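Local coordinates for uncharacterized protein (Bacteroides ovatus, PDB 4E6F) that is of unknown function but belongs to the DUF4468 family, whose members carry a domain with a TBP-like fold, at residues I99-K104 and C108-E113; E79-S84 and R152-D157; M162-A167 and A172-P177. All coordinates share one frame; numbering follows the deposited sequence. Where two conformers were deposited one is given.

Contact 1 (I99-K104 and C108-E113); sequences ITVTCK and CLVELE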
loop_
_atom_site.group_PDB
_atom_site.type_symbol
_atom_site.label_atom_id
_atom_site.label_comp_id
_atom_site.label_asym_id
_atom_site.label_seq_id
_atom_site.Cartn_x
_atom_site.Cartn_y
_atom_site.Cartn_z
ATOM N N ILE A 99 -5.196 1.742 -5.657
ATOM C CA ILE A 99 -3.835 1.799 -6.218
ATOM C C ILE A 99 -3.924 2.760 -7.388
ATOM O O ILE A 99 -4.747 2.533 -8.276
ATOM C CB ILE A 99 -3.301 0.432 -6.711
ATOM C CG1 ILE A 99 -3.505 -0.665 -5.666
ATOM C CG2 ILE A 99 -1.803 0.565 -7.120
ATOM C CD1 ILE A 99 -3.152 -2.107 -6.220
ATOM N N THR A 100 -3.078 3.791 -7.420
ATOM C CA THR A 100 -3.073 4.775 -8.503
ATOM C C THR A 100 -1.690 4.775 -9.111
ATOM O O THR A 100 -0.711 5.017 -8.393
ATOM C CB THR A 100 -3.467 6.136 -7.976
ATOM O OG1 THR A 100 -4.798 6.023 -7.439
ATOM C CG2 THR A 100 -3.413 7.235 -9.075
ATOM N N VAL A 101 -1.604 4.541 -10.418
ATOM C CA VAL A 101 -0.316 4.469 -11.128
ATOM C C VAL A 101 -0.289 5.530 -12.204
ATOM O O VAL A 101 -1.249 5.645 -12.971
ATOM C CB VAL A 101 -0.091 3.055 -11.728
ATOM C CG1 VAL A 101 1.183 3.009 -12.582
ATOM C CG2 VAL A 101 -0.026 2.017 -10.619
ATOM N N THR A 102 0.812 6.318 -12.246
ATOM C CA THR A 102 0.997 7.378 -13.232
ATOM C C THR A 102 2.291 7.058 -14.001
ATOM O O THR A 102 3.370 6.994 -13.395
ATOM C CB THR A 102 1.063 8.745 -12.534
ATOM O OG1 THR A 102 -0.118 8.930 -11.738
ATOM C CG2 THR A 102 1.177 9.907 -13.545
ATOM N N CYS A 103 2.168 6.828 -15.298
ATOM C CA CYS A 103 3.275 6.460 -16.190
ATOM C C CYS A 103 3.652 7.641 -17.059
ATOM O O CYS A 103 2.785 8.280 -17.659
ATOM C CB CYS A 103 2.906 5.256 -17.059
ATOM S SG CYS A 103 2.176 3.864 -16.147
ATOM N N LYS A 104 4.960 7.865 -17.198
ATOM C CA LYS A 104 5.533 8.910 -18.042
ATOM C C LYS A 104 6.694 8.273 -18.781
ATOM O O LYS A 104 7.126 7.196 -18.368
ATOM C CB LYS A 104 6.007 10.103 -17.185
ATOM C CG LYS A 104 4.880 10.936 -16.572
ATOM C CD LYS A 104 5.442 12.038 -15.681
ATOM C CE LYS A 104 4.359 12.835 -14.987
ATOM N NZ LYS A 104 4.921 13.707 -13.918
ATOM N N CYS A 108 7.692 5.856 -13.391
ATOM C CA CYS A 108 6.391 5.399 -12.916
ATOM C C CYS A 108 6.214 5.837 -11.488
ATOM O O CYS A 108 7.127 5.663 -10.679
ATOM C CB CYS A 108 6.305 3.873 -13.023
ATOM S SG CYS A 108 4.672 3.210 -12.656
ATOM N N LEU A 109 5.025 6.358 -11.159
ATOM C CA LEU A 109 4.689 6.695 -9.776
ATOM C C LEU A 109 3.599 5.737 -9.348
ATOM O O LEU A 109 2.588 5.621 -10.052
ATOM C CB LEU A 109 4.224 8.156 -9.620
ATOM C CG LEU A 109 3.726 8.571 -8.212
ATOM C CD1 LEU A 109 4.854 8.557 -7.187
ATOM C CD2 LEU A 109 3.044 9.971 -8.265
ATOM N N VAL A 110 3.757 5.073 -8.196
ATOM C CA VAL A 110 2.736 4.179 -7.670
ATOM C C VAL A 110 2.272 4.742 -6.326
ATOM O O VAL A 110 3.105 5.003 -5.448
ATOM C CB VAL A 110 3.212 2.709 -7.529
ATOM C CG1 VAL A 110 2.088 1.809 -6.982
ATOM C CG2 VAL A 110 3.727 2.163 -8.871
ATOM N N GLU A 111 0.968 4.973 -6.190
ATOM C CA GLU A 111 0.393 5.471 -4.962
ATOM C C GLU A 111 -0.617 4.506 -4.387
ATOM O O GLU A 111 -1.416 3.919 -5.132
ATOM C CB GLU A 111 -0.303 6.824 -5.197
ATOM C CG GLU A 111 0.687 7.911 -5.593
ATOM C CD GLU A 111 0.040 9.202 -6.060
ATOM O OE1 GLU A 111 -0.640 9.196 -7.111
ATOM O OE2 GLU A 111 0.201 10.222 -5.356
ATOM N N LEU A 112 -0.592 4.366 -3.044
ATOM C CA LEU A 112 -1.559 3.554 -2.316
ATOM C C LEU A 112 -2.334 4.524 -1.437
ATOM O O LEU A 112 -1.749 5.177 -0.562
ATOM C CB LEU A 112 -0.862 2.444 -1.504
ATOM C CG LEU A 112 -1.779 1.578 -0.666
ATOM C CD1 LEU A 112 -2.603 0.644 -1.547
ATOM C CD2 LEU A 112 -0.981 0.757 0.346
ATOM N N GLU A 113 -3.617 4.678 -1.721
ATOM C CA GLU A 113 -4.420 5.688 -1.040
ATOM C C GLU A 113 -5.831 5.229 -0.720
ATOM O O GLU A 113 -6.192 4.087 -1.001
ATOM C CB GLU A 113 -4.471 6.947 -1.921
ATOM C CG GLU A 113 -5.003 6.703 -3.334
ATOM C CD GLU A 113 -5.106 7.948 -4.193
ATOM O OE1 GLU A 113 -5.164 9.064 -3.632
ATOM O OE2 GLU A 113 -5.100 7.811 -5.435
HETATM O O HOH W 1 0.208 7.707 -9.296
#

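Contact 2 (E79-S84 and R152-D157); sequences EWIVFS and RRKTVD. With NO3 (nitrate ion), chain C.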
loop_
_atom_site.group_PDB
_atom_site.type_symbol
_atom_site.label_atom_id
_atom_site.label_comp_id
_atom_site.label_asym_id
_atom_site.label_seq_id
_atom_site.Cartn_x
_atom_site.Cartn_y
_atom_site.Cartn_z
ATOM N N GLU A 79 -8.459 -6.718 0.992
ATOM C CA GLU A 79 -7.692 -7.865 1.499
ATOM C C GLU A 79 -7.799 -7.980 2.986
ATOM O O GLU A 79 -8.176 -7.012 3.653
ATOM C CB GLU A 79 -6.190 -7.681 1.196
ATOM C CG GLU A 79 -5.771 -7.750 -0.255
ATOM C CD GLU A 79 -4.282 -7.540 -0.424
ATOM O OE1 GLU A 79 -3.488 -8.279 0.205
ATOM O OE2 GLU A 79 -3.905 -6.642 -1.206
ATOM N N TRP A 80 -7.355 -9.131 3.516
ATOM C CA TRP A 80 -7.150 -9.275 4.946
ATOM C C TRP A 80 -5.713 -8.923 5.261
ATOM O O TRP A 80 -4.796 -9.358 4.537
ATOM C CB TRP A 80 -7.403 -10.727 5.414
ATOM C CG TRP A 80 -8.830 -11.152 5.301
ATOM C CD1 TRP A 80 -9.343 -12.076 4.437
ATOM C CD2 TRP A 80 -9.931 -10.698 6.105
ATOM N NE1 TRP A 80 -10.696 -12.230 4.655
ATOM C CE2 TRP A 80 -11.089 -11.370 5.648
ATOM C CE3 TRP A 80 -10.057 -9.770 7.159
ATOM C CZ2 TRP A 80 -12.354 -11.163 6.220
ATOM C CZ3 TRP A 80 -11.315 -9.545 7.703
ATOM C CH2 TRP A 80 -12.445 -10.242 7.240
ATOM N N ILE A 81 -5.507 -8.181 6.362
ATOM C CA ILE A 81 -4.187 -7.917 6.934
ATOM C C ILE A 81 -4.162 -8.668 8.266
ATOM O O ILE A 81 -4.988 -8.373 9.129
ATOM C CB ILE A 81 -3.858 -6.417 7.092
ATOM C CG1 ILE A 81 -3.601 -5.759 5.705
ATOM C CG2 ILE A 81 -2.623 -6.241 8.000
ATOM C CD1 ILE A 81 -3.436 -4.253 5.815
ATOM N N VAL A 82 -3.265 -9.640 8.418
ATOM C CA VAL A 82 -3.210 -10.408 9.666
ATOM C C VAL A 82 -2.238 -9.741 10.635
ATOM O O VAL A 82 -1.081 -9.509 10.284
ATOM C CB VAL A 82 -2.832 -11.891 9.383
ATOM C CG1 VAL A 82 -2.615 -12.698 10.687
ATOM C CG2 VAL A 82 -3.906 -12.538 8.509
ATOM N N PHE A 83 -2.676 -9.522 11.890
ATOM C CA PHE A 83 -1.801 -8.950 12.923
ATOM C C PHE A 83 -1.044 -10.055 13.656
ATOM O O PHE A 83 0.155 -9.954 13.901
ATOM C CB PHE A 83 -2.630 -8.139 13.936
ATOM C CG PHE A 83 -3.349 -6.971 13.315
ATOM C CD1 PHE A 83 -2.650 -6.001 12.600
ATOM C CD2 PHE A 83 -4.725 -6.838 13.438
ATOM C CE1 PHE A 83 -3.322 -4.904 12.045
ATOM C CE2 PHE A 83 -5.396 -5.742 12.884
ATOM C CZ PHE A 83 -4.683 -4.772 12.206
ATOM N N SER A 84 -1.779 -11.099 14.060
ATOM C CA SER A 84 -1.220 -12.211 14.809
ATOM C C SER A 84 -2.184 -13.367 14.821
ATOM O O SER A 84 -3.379 -13.218 14.530
ATOM C CB SER A 84 -0.883 -11.793 16.240
ATOM O OG SER A 84 -2.059 -11.395 16.917
ATOM N N ARG A 152 -0.117 0.406 12.313
ATOM C CA ARG A 152 0.897 1.155 11.581
ATOM C C ARG A 152 1.967 0.212 10.990
ATOM O O ARG A 152 2.312 0.344 9.806
ATOM C CB ARG A 152 1.517 2.212 12.488
ATOM C CG ARG A 152 2.606 3.027 11.771
ATOM C CD ARG A 152 2.696 4.425 12.355
ATOM N NE ARG A 152 3.898 5.150 11.906
ATOM C CZ ARG A 152 3.934 6.455 11.657
ATOM N NH1 ARG A 152 2.818 7.172 11.668
ATOM N NH2 ARG A 152 5.078 7.042 11.333
ATOM N N ARG A 153 2.487 -0.746 11.789
ATOM C CA ARG A 153 3.473 -1.675 11.236
ATOM C C ARG A 153 2.933 -2.450 10.037
ATOM O O ARG A 153 3.620 -2.561 9.014
ATOM C CB ARG A 153 3.896 -2.720 12.283
ATOM C CG ARG A 153 4.801 -2.206 13.365
ATOM C CD ARG A 153 5.467 -3.378 14.083
ATOM N NE ARG A 153 6.009 -2.959 15.374
ATOM C CZ ARG A 153 5.389 -3.090 16.549
ATOM N NH1 ARG A 153 4.207 -3.696 16.625
ATOM N NH2 ARG A 153 5.966 -2.651 17.658
ATOM N N LYS A 154 1.762 -3.085 10.203
ATOM C CA LYS A 154 1.265 -3.968 9.150
ATOM C C LYS A 154 0.850 -3.184 7.907
ATOM O O LYS A 154 0.994 -3.722 6.802
ATOM C CB LYS A 154 0.154 -4.896 9.671
ATOM C CG LYS A 154 0.657 -5.872 10.755
ATOM C CD LYS A 154 1.771 -6.785 10.283
ATOM C CE LYS A 154 2.084 -7.892 11.264
ATOM N NZ LYS A 154 3.148 -7.513 12.237
ATOM N N THR A 155 0.388 -1.925 8.060
ATOM C CA THR A 155 0.031 -1.143 6.863
ATOM C C THR A 155 1.311 -0.698 6.130
ATOM O O THR A 155 1.384 -0.778 4.898
ATOM C CB THR A 155 -0.873 0.053 7.188
ATOM O OG1 THR A 155 -2.009 -0.432 7.916
ATOM C CG2 THR A 155 -1.361 0.772 5.906
ATOM N N VAL A 156 2.325 -0.245 6.879
ATOM C CA VAL A 156 3.612 0.128 6.267
ATOM C C VAL A 156 4.215 -1.114 5.563
ATOM O O VAL A 156 4.693 -0.990 4.427
ATOM C CB VAL A 156 4.594 0.767 7.300
ATOM C CG1 VAL A 156 6.018 0.906 6.718
ATOM C CG2 VAL A 156 4.079 2.131 7.772
ATOM N N ASP A 157 4.193 -2.300 6.217
ATOM C CA ASP A 157 4.712 -3.529 5.588
ATOM C C ASP A 157 3.941 -3.843 4.306
ATOM O O ASP A 157 4.551 -4.272 3.321
ATOM C CB ASP A 157 4.625 -4.734 6.535
ATOM C CG ASP A 157 5.533 -4.642 7.751
ATOM O OD1 ASP A 157 6.389 -3.732 7.788
ATOM O OD2 ASP A 157 5.374 -5.478 8.673
HETATM N N NO3 C . 1.996 -6.223 15.170
HETATM O O1 NO3 C . 1.931 -5.963 16.362
HETATM O O2 NO3 C . 2.838 -5.759 14.435
HETATM O O3 NO3 C . 1.080 -7.043 14.657
#

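Contact 3 (M162-A167 and A172-P177); sequences MFMDVA and APDTRP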
loop_
_atom_site.group_PDB
_atom_site.type_symbol
_atom_site.label_atom_id
_atom_site.label_comp_id
_atom_site.label_asym_id
_atom_site.label_seq_id
_atom_site.Cartn_x
_atom_site.Cartn_y
_atom_site.Cartn_z
HETATM N N MSE A 162 3.973 -4.035 -1.629
HETATM C CA MSE A 162 3.438 -3.632 -2.925
HETATM C C MSE A 162 4.506 -2.992 -3.788
HETATM O O MSE A 162 4.591 -3.285 -4.984
HETATM C CB MSE A 162 2.291 -2.655 -2.745
HETATM C CG MSE A 162 1.662 -2.276 -4.078
HETATM SE SE MSE A 162 0.004 -1.346 -3.830
HETATM C CE MSE A 162 -1.068 -2.804 -3.184
ATOM N N PHE A 163 5.323 -2.110 -3.185
ATOM C CA PHE A 163 6.360 -1.420 -3.936
ATOM C C PHE A 163 7.446 -2.400 -4.388
ATOM O O PHE A 163 7.988 -2.238 -5.486
ATOM C CB PHE A 163 6.922 -0.244 -3.143
ATOM C CG PHE A 163 5.859 0.795 -2.837
ATOM C CD1 PHE A 163 4.879 1.121 -3.785
ATOM C CD2 PHE A 163 5.853 1.473 -1.624
ATOM C CE1 PHE A 163 3.896 2.076 -3.505
ATOM C CE2 PHE A 163 4.860 2.427 -1.346
ATOM C CZ PHE A 163 3.893 2.718 -2.286
HETATM N N MSE A 164 7.734 -3.432 -3.578
HETATM C CA MSE A 164 8.654 -4.482 -3.995
HETATM C C MSE A 164 8.054 -5.268 -5.188
HETATM O O MSE A 164 8.763 -5.563 -6.161
HETATM C CB MSE A 164 8.972 -5.436 -2.820
HETATM C CG MSE A 164 9.834 -6.653 -3.217
HETATM SE SE MSE A 164 11.600 -6.223 -3.975
HETATM C CE MSE A 164 12.374 -5.320 -2.418
ATOM N N ASP A 165 6.728 -5.562 -5.125
ATOM C CA ASP A 165 6.049 -6.276 -6.185
ATOM C C ASP A 165 6.182 -5.528 -7.510
ATOM O O ASP A 165 6.420 -6.146 -8.553
ATOM C CB ASP A 165 4.572 -6.451 -5.827
ATOM C CG ASP A 165 4.041 -7.786 -6.252
ATOM O OD1 ASP A 165 4.622 -8.820 -5.830
ATOM O OD2 ASP A 165 3.084 -7.809 -7.045
ATOM N N VAL A 166 6.036 -4.189 -7.458
ATOM C CA VAL A 166 6.172 -3.350 -8.648
ATOM C C VAL A 166 7.616 -3.412 -9.165
ATOM O O VAL A 166 7.831 -3.534 -10.381
ATOM C CB VAL A 166 5.742 -1.897 -8.368
ATOM C CG1 VAL A 166 6.121 -0.972 -9.527
ATOM C CG2 VAL A 166 4.244 -1.802 -8.030
ATOM N N ALA A 167 8.607 -3.278 -8.250
ATOM C CA ALA A 167 10.021 -3.312 -8.657
ATOM C C ALA A 167 10.316 -4.630 -9.397
ATOM O O ALA A 167 11.001 -4.625 -10.429
ATOM C CB ALA A 167 10.925 -3.179 -7.432
ATOM N N ALA A 172 13.375 -6.182 -11.241
ATOM C CA ALA A 172 14.253 -6.309 -10.074
ATOM C C ALA A 172 14.242 -7.751 -9.533
ATOM O O ALA A 172 13.186 -8.399 -9.553
ATOM C CB ALA A 172 13.818 -5.344 -8.971
ATOM N N PRO A 173 15.384 -8.273 -9.045
ATOM C CA PRO A 173 15.346 -9.609 -8.423
ATOM C C PRO A 173 14.491 -9.572 -7.148
ATOM O O PRO A 173 14.522 -8.584 -6.397
ATOM C CB PRO A 173 16.817 -9.913 -8.134
ATOM C CG PRO A 173 17.490 -8.583 -8.051
ATOM C CD PRO A 173 16.729 -7.655 -8.956
ATOM N N ASP A 174 13.644 -10.593 -6.949
ATOM C CA ASP A 174 12.777 -10.618 -5.777
ATOM C C ASP A 174 13.569 -11.144 -4.591
ATOM O O ASP A 174 13.991 -12.298 -4.603
ATOM C CB ASP A 174 11.525 -11.474 -6.036
ATOM C CG ASP A 174 10.410 -11.305 -5.026
ATOM O OD1 ASP A 174 10.683 -10.806 -3.906
ATOM O OD2 ASP A 174 9.257 -11.659 -5.355
ATOM N N THR A 175 13.735 -10.294 -3.561
ATOM C CA THR A 175 14.505 -10.604 -2.349
ATOM C C THR A 175 13.604 -11.120 -1.221
ATOM O O THR A 175 14.121 -11.545 -0.191
ATOM C CB THR A 175 15.274 -9.345 -1.868
ATOM O OG1 THR A 175 14.344 -8.272 -1.638
ATOM C CG2 THR A 175 16.361 -8.917 -2.839
ATOM N N ARG A 176 12.274 -11.083 -1.401
ATOM C CA ARG A 176 11.331 -11.526 -0.364
ATOM C C ARG A 176 11.462 -13.034 -0.064
ATOM O O ARG A 176 11.728 -13.812 -0.984
ATOM C CB ARG A 176 9.895 -11.191 -0.742
ATOM C CG ARG A 176 9.612 -9.689 -0.770
ATOM C CD ARG A 176 8.249 -9.418 -1.380
ATOM N NE ARG A 176 8.216 -9.707 -2.820
ATOM C CZ ARG A 176 7.204 -9.397 -3.624
ATOM N NH1 ARG A 176 6.143 -8.744 -3.149
ATOM N NH2 ARG A 176 7.255 -9.706 -4.915
ATOM N N PRO A 177 11.284 -13.462 1.211
ATOM C CA PRO A 177 11.435 -14.894 1.524
ATOM C C PRO A 177 10.117 -15.657 1.400
ATOM O O PRO A 177 10.056 -16.660 0.695
ATOM C CB PRO A 177 11.952 -14.880 2.965
ATOM C CG PRO A 177 11.459 -13.571 3.553
ATOM C CD PRO A 177 10.975 -12.681 2.429
#

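Contact 1 (I99-K104 and C108-E113)
Thr100 and Glu111 form an antiparallel hydrogen-bonded pair whose backbone groups satisfy each other: Thr100 N donates to Glu111 O, and Glu111 N to Thr100 O, both at 2.8 Å. Thr102 and Leu109 repeat the exchange two residues on, again with nearly straight N-H...O bonds. The pairs that alternate with these, Ile99 with Leu112, Val101 with Val110 and Cys103 with Cys108, are non-hydrogen-bonded; Val101 turns its backbone bonds outward to Ile73, Cys103 to Gly71, Cys108 to Phe31 and Val110 to Lys29. This is the central beta hairpin of the TBP-like domain, strand 90-104 against strand 107-119. On the sheet face that bears the threonines, Thr100 OG1 stands beside its own backbone N (chi1 -61°) and donates to Glu113 OE2 at 2.7 Å, on the oxygen's anti lone pair; Gln98 NE2 is a second partner of the hydroxyl. A valine here would probably leave the Glu113 carboxylate without this donor and free to swing away from the strand. A water 2.8 Å from both Thr102 OG1 and Glu111 OE1 bridges the side chains; Leu109 O lies in its reach too, so its protons cannot serve every acceptor around it. The other face is apolar and packs under helices 38-54 and 149-169. There Val101 and Val110 run alongside each other into the core, with Val101 CG2 4.1 Å from Val110 CG2. Val101 CG1 extends in the other direction and touches Cys108 SG at 3.5 Å.

Contact 2 (E79-S84 and R152-D157)
A nitrate ion, probably from the crystallisation liquor, sits at the ammonium end of Lys154, whose aliphatic chain runs along the edge of Phe83. The contact joins helix 149-169 to strand 72-85 of the antiparallel TBP-like sheet, the short segments running at 134° to each other, and Phe83 and Ser84 form a classic beta bulge opposite Asp91. Between protein atoms the touching is all van der Waals. Ile81 points toward the helix, and its CG2 branch meets Lys154 CB at 3.5 Å. Phe83 presents its ring edge: CD1 lies 3.8 Å from Lys154 CG, near the ring plane, while Trp151 packs against the same ring edge-to-face. The lysine chain bends at chi2 (-60°) and again at chi4, which carries it past the Val82 carbonyl, with CE 3.7 Å from Val82 O, and brings the ammonium round to the anion. Arg153, the preceding residue of the helix, reaches the nitrate with a chain extended from CG to NE; its NE is already in a salt bridge with Asp10, and NH1 adds a weak bond of 3.3 Å to nitrate O2. Lys154 NZ also makes a weak bond to nitrate O3; the shorter one is Lys154 NZ to nitrate O2, 2.8 Å.

Contact 3 (M162-A167 and A172-P177)
Asp165 OD1 takes two hydrogen bonds from one guanidinium, Arg176 NH2 at 2.9 Å and Arg176 NH1 at 3.1 Å. This end-on grip belongs to a salt-bridge network that ties the C-terminal tail back onto helix 149-169. The other half lies within the tail: Asp174 OD1 accepts from Arg176 N, an Asx turn, and from Arg176 NE at 2.9 Å, the two donors coming from opposite faces of the carboxylate. Arg176 NH2 also reaches Asp174 OD2 at 2.8 Å, so the guanidinium is held side-on by one aspartate and end-on by the other, which should fix its rotation. Asp165 meets it with its carboxylate plane turned 64° from the guanidinium plane. The other oxygen, Asp165 OD2, accepts from Trp48 NE1 of helix 38-54, and Arg176 NH1 is also in a salt bridge with Asp161. Over one face of the guanidinium lies selenomethionine Met164, its CG 3.5 Å from Arg176 NE and offset toward the rim. Because the Met164 chain folds at chi2 (60°) and chi3 (63°), its methyl turns back to the tail, where CE comes 3.6 Å from Thr175 OG1. At the near end of the tail Ala172 N donates to Ala167 O, and beside this bond Ala167 CB rests 3.9 Å from Ala172 CB.

In the fold
Helix 149-169 forms one side of contacts 2 and 3 and packs on contact 1. Contact 1 is nested in the long loop that contact 2 closes, and contact 3 follows both along the chain. Contacts 2 and 3 use two separate parts of the same helix, their centres 17 Å apart. Contacts 1 and 2 reach the same sheet through the neighbouring strands 90-104 and 72-85, with centres 21 Å apart on opposite sides of the chain's centre. Contacts 1 and 3 touch directly: Met162, Phe163 and Val166 pack on Ile99, Val110 and Leu112. The helix thus lies along the sheet, touching strand 72-85 through its 152-157 part and strands 90-104 and 107-119 through its 162-167 part.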